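Local coordinates for protein inositol monophosphatase (Zymomonas mobilis, PDB 4N81) that probably hydrolyses phosphate monoesters such as inositol monophosphate, using magnesium, as an enzyme of the inositol monophosphatase superfamily, at residues G96-V108 with V114-R126. Sequence-based numbering, arbitrary orientation.
Sequences GGRASFGTLIALV and VLGIINQPIHQER
Gln120 NE2 lies over one face of the Phe101 ring, 3.4 Å above its centre, with the amide plane turned 83° to the ring; Arg98 O meets the edge in plane. Rigid, apolar Pro121 packs CG on Phe101 CE1 (3.6 Å). His123 has Ile122 CG2 over one ring face, near the rim, and at its edge a water bridging to Ala99 O and Glu125 OE2; it also stacks on His123 of the second subunit, placing this turn at the dimer contact. Arg126 NE donates to Asn119 OD1 (2.8 Å) within the guanidinium plane but above the Asn119 carbonyl plane. Gln120, bent at chi2 (-52°), brings NE2 to Phe101 O for a 2.8 Å hydrogen bond. Its OE1 accepts from Ile122 N and, almost head-on to the carbonyl, from His123 N (2.9 Å), so glutamine, donor and acceptor in one, suits the place. An alanine here is likely to leave Phe101 O and the two turn nitrogens without these mates. In the antiparallel hairpin of strands 102-108 and 114-120, Leu104 CD2 meets Ile118 CG1 (3.6 Å), and Val114 and Leu115 both donate to Leu107 O, a classic beta bulge. Leu104's side chain lies about 4 Å from that of Asp89, and Phe101's about 4 Å from that of Ile88, both predicted magnesium-binding residues. Backbone bonds thus zip the hairpin, while the Gln120 amide and Phe101 packing join the end away from the 108-114 turn.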
# COMPACT_ATOMS: atom_id res chain seq x y z
N GLY A 96 8.57 6.65 -0.67
CA GLY A 96 7.96 6.54 0.67
C GLY A 96 8.28 5.24 1.40
O GLY A 96 7.76 4.98 2.50
N GLY A 97 9.14 4.41 0.82
CA GLY A 97 9.55 3.20 1.53
C GLY A 97 8.51 2.09 1.48
O GLY A 97 8.52 1.18 2.32
N ARG A 98 7.57 2.18 0.53
CA ARG A 98 6.55 1.14 0.35
C ARG A 98 6.91 0.11 -0.68
O ARG A 98 7.35 0.47 -1.77
CB ARG A 98 5.23 1.76 -0.13
CG ARG A 98 4.68 2.83 0.88
CD ARG A 98 3.41 3.46 0.25
NE ARG A 98 2.62 4.21 1.26
CZ ARG A 98 1.32 4.47 1.08
NH1 ARG A 98 0.71 4.04 -0.03
NH2 ARG A 98 0.66 5.15 2.01
N ALA A 99 6.63 -1.15 -0.39
CA ALA A 99 6.99 -2.21 -1.35
C ALA A 99 5.80 -2.55 -2.25
O ALA A 99 5.53 -3.73 -2.55
CB ALA A 99 7.46 -3.46 -0.60
N SER A 100 5.06 -1.53 -2.66
CA SER A 100 4.05 -1.74 -3.71
C SER A 100 4.58 -1.44 -5.11
O SER A 100 3.86 -1.63 -6.09
CB SER A 100 2.84 -0.84 -3.46
OG SER A 100 3.29 0.53 -3.40
N PHE A 101 5.78 -0.87 -5.22
CA PHE A 101 6.32 -0.53 -6.53
C PHE A 101 6.69 -1.80 -7.28
O PHE A 101 6.87 -2.84 -6.65
CB PHE A 101 7.56 0.38 -6.43
CG PHE A 101 8.77 -0.31 -5.89
CD1 PHE A 101 9.69 -0.91 -6.75
CD2 PHE A 101 8.98 -0.38 -4.53
CE1 PHE A 101 10.80 -1.56 -6.24
CE2 PHE A 101 10.07 -1.07 -4.02
CZ PHE A 101 11.00 -1.65 -4.89
N GLY A 102 6.80 -1.73 -8.62
CA GLY A 102 7.27 -2.91 -9.37
C GLY A 102 8.09 -2.53 -10.60
O GLY A 102 7.93 -1.43 -11.17
N THR A 103 8.96 -3.43 -11.02
CA THR A 103 9.62 -3.27 -12.31
C THR A 103 8.62 -3.78 -13.34
O THR A 103 8.08 -4.89 -13.20
CB THR A 103 10.87 -4.13 -12.35
OG1 THR A 103 11.81 -3.63 -11.38
CG2 THR A 103 11.52 -4.12 -13.78
N LEU A 104 8.39 -3.02 -14.40
CA LEU A 104 7.54 -3.48 -15.50
C LEU A 104 8.40 -3.71 -16.72
O LEU A 104 9.17 -2.81 -17.10
CB LEU A 104 6.50 -2.41 -15.84
CG LEU A 104 5.62 -1.92 -14.68
CD1 LEU A 104 4.54 -0.93 -15.16
CD2 LEU A 104 4.94 -3.15 -14.06
N ILE A 105 8.25 -4.88 -17.35
CA ILE A 105 8.93 -5.14 -18.63
C ILE A 105 7.86 -5.62 -19.62
O ILE A 105 7.07 -6.52 -19.32
CB ILE A 105 9.97 -6.25 -18.41
CG1 ILE A 105 11.07 -5.74 -17.45
CG2 ILE A 105 10.54 -6.79 -19.78
CD1 ILE A 105 11.75 -6.83 -16.65
N ALA A 106 7.87 -5.09 -20.83
CA ALA A 106 6.88 -5.56 -21.79
C ALA A 106 7.51 -5.69 -23.15
O ALA A 106 8.47 -4.98 -23.45
CB ALA A 106 5.74 -4.58 -21.85
N LEU A 107 7.00 -6.64 -23.95
CA LEU A 107 7.32 -6.70 -25.39
C LEU A 107 6.03 -6.33 -26.13
O LEU A 107 4.96 -6.84 -25.79
CB LEU A 107 7.73 -8.12 -25.79
CG LEU A 107 7.96 -8.35 -27.29
CD1 LEU A 107 9.02 -7.36 -27.83
CD2 LEU A 107 8.39 -9.81 -27.57
N VAL A 108 6.17 -5.47 -27.16
CA VAL A 108 5.04 -4.85 -27.81
C VAL A 108 5.24 -5.09 -29.30
O VAL A 108 6.34 -4.91 -29.80
CB VAL A 108 5.04 -3.34 -27.49
CG1 VAL A 108 4.03 -2.62 -28.33
CG2 VAL A 108 4.73 -3.10 -26.02
N VAL A 114 2.39 -7.80 -26.03
CA VAL A 114 2.19 -9.24 -26.20
C VAL A 114 2.86 -10.01 -25.05
O VAL A 114 2.64 -11.22 -24.89
CB VAL A 114 2.72 -9.75 -27.53
CG1 VAL A 114 1.96 -9.06 -28.70
CG2 VAL A 114 4.22 -9.48 -27.63
N LEU A 115 3.65 -9.32 -24.22
CA LEU A 115 4.28 -10.02 -23.08
C LEU A 115 4.49 -8.99 -22.00
O LEU A 115 4.86 -7.88 -22.32
CB LEU A 115 5.67 -10.56 -23.57
CG LEU A 115 6.69 -11.26 -22.67
CD1 LEU A 115 7.76 -11.83 -23.64
CD2 LEU A 115 7.36 -10.36 -21.70
N GLY A 116 4.29 -9.35 -20.73
CA GLY A 116 4.48 -8.38 -19.66
C GLY A 116 4.92 -9.07 -18.39
O GLY A 116 4.44 -10.16 -18.08
N ILE A 117 5.80 -8.43 -17.63
CA ILE A 117 6.15 -8.89 -16.29
C ILE A 117 5.97 -7.71 -15.35
O ILE A 117 6.38 -6.55 -15.70
CB ILE A 117 7.63 -9.42 -16.24
CG1 ILE A 117 7.73 -10.79 -16.94
CG2 ILE A 117 8.10 -9.59 -14.78
CD1 ILE A 117 9.12 -11.45 -16.86
N ILE A 118 5.36 -7.99 -14.18
CA ILE A 118 5.46 -7.09 -13.02
C ILE A 118 6.33 -7.81 -12.01
O ILE A 118 6.02 -8.94 -11.63
CB ILE A 118 4.10 -6.86 -12.30
CG1 ILE A 118 3.06 -6.15 -13.23
CG2 ILE A 118 4.32 -6.02 -11.03
CD1 ILE A 118 1.55 -6.41 -12.75
N ASN A 119 7.39 -7.17 -11.53
CA ASN A 119 8.20 -7.81 -10.51
C ASN A 119 8.37 -6.92 -9.31
O ASN A 119 8.88 -5.81 -9.44
CB ASN A 119 9.59 -8.15 -11.04
CG ASN A 119 10.39 -9.00 -10.04
OD1 ASN A 119 10.00 -10.11 -9.72
ND2 ASN A 119 11.50 -8.46 -9.52
N GLN A 120 8.01 -7.44 -8.13
CA GLN A 120 8.21 -6.68 -6.89
C GLN A 120 9.46 -7.29 -6.31
O GLN A 120 9.44 -8.43 -5.82
CB GLN A 120 6.99 -6.97 -5.95
CG GLN A 120 6.67 -5.73 -5.04
CD GLN A 120 7.91 -5.25 -4.30
OE1 GLN A 120 8.57 -6.02 -3.61
NE2 GLN A 120 8.23 -3.98 -4.45
N PRO A 121 10.58 -6.53 -6.34
CA PRO A 121 11.87 -7.15 -6.01
C PRO A 121 12.12 -7.26 -4.52
O PRO A 121 13.09 -7.94 -4.14
CB PRO A 121 12.89 -6.23 -6.67
CG PRO A 121 12.18 -4.84 -6.69
CD PRO A 121 10.74 -5.20 -6.98
N ILE A 122 11.31 -6.60 -3.68
CA ILE A 122 11.56 -6.69 -2.23
C ILE A 122 10.92 -7.97 -1.70
O ILE A 122 11.57 -8.77 -1.02
CB ILE A 122 10.98 -5.44 -1.48
CG1 ILE A 122 11.50 -4.15 -2.14
CG2 ILE A 122 11.35 -5.49 0.05
CD1 ILE A 122 13.05 -4.09 -2.32
N HIS A 123 9.66 -8.18 -2.04
CA HIS A 123 8.96 -9.41 -1.59
C HIS A 123 8.97 -10.58 -2.54
O HIS A 123 8.43 -11.65 -2.23
CB HIS A 123 7.59 -9.06 -1.02
CG HIS A 123 7.74 -8.24 0.23
ND1 HIS A 123 7.10 -7.03 0.42
CD2 HIS A 123 8.57 -8.41 1.29
CE1 HIS A 123 7.48 -6.52 1.58
NE2 HIS A 123 8.39 -7.32 2.12
N GLN A 124 9.64 -10.39 -3.67
CA GLN A 124 9.78 -11.45 -4.67
C GLN A 124 8.41 -11.96 -5.13
O GLN A 124 8.07 -13.13 -4.97
CB GLN A 124 10.61 -12.62 -4.13
CG GLN A 124 11.78 -12.18 -3.31
CD GLN A 124 12.92 -11.82 -4.16
OE1 GLN A 124 12.78 -11.04 -5.11
NE2 GLN A 124 14.08 -12.41 -3.86
N GLU A 125 7.63 -11.06 -5.70
CA GLU A 125 6.34 -11.42 -6.26
C GLU A 125 6.43 -11.04 -7.73
O GLU A 125 6.66 -9.86 -8.06
CB GLU A 125 5.27 -10.56 -5.59
CG GLU A 125 5.26 -10.75 -4.05
CD GLU A 125 4.18 -9.90 -3.35
OE1 GLU A 125 3.28 -10.48 -2.68
OE2 GLU A 125 4.26 -8.66 -3.46
N ARG A 126 6.16 -12.01 -8.60
CA ARG A 126 6.35 -11.80 -10.02
C ARG A 126 5.14 -12.32 -10.81
O ARG A 126 4.79 -13.51 -10.73
CB ARG A 126 7.62 -12.52 -10.51
CG ARG A 126 7.89 -12.25 -12.01
CD ARG A 126 9.29 -12.77 -12.47
NE ARG A 126 10.34 -12.07 -11.74
CZ ARG A 126 11.65 -12.23 -11.93
NH1 ARG A 126 12.12 -13.07 -12.87
NH2 ARG A 126 12.50 -11.54 -11.19
O HOH W 1 4.91 -6.29 -1.64
O HOH W 2 12.79 -6.09 -10.60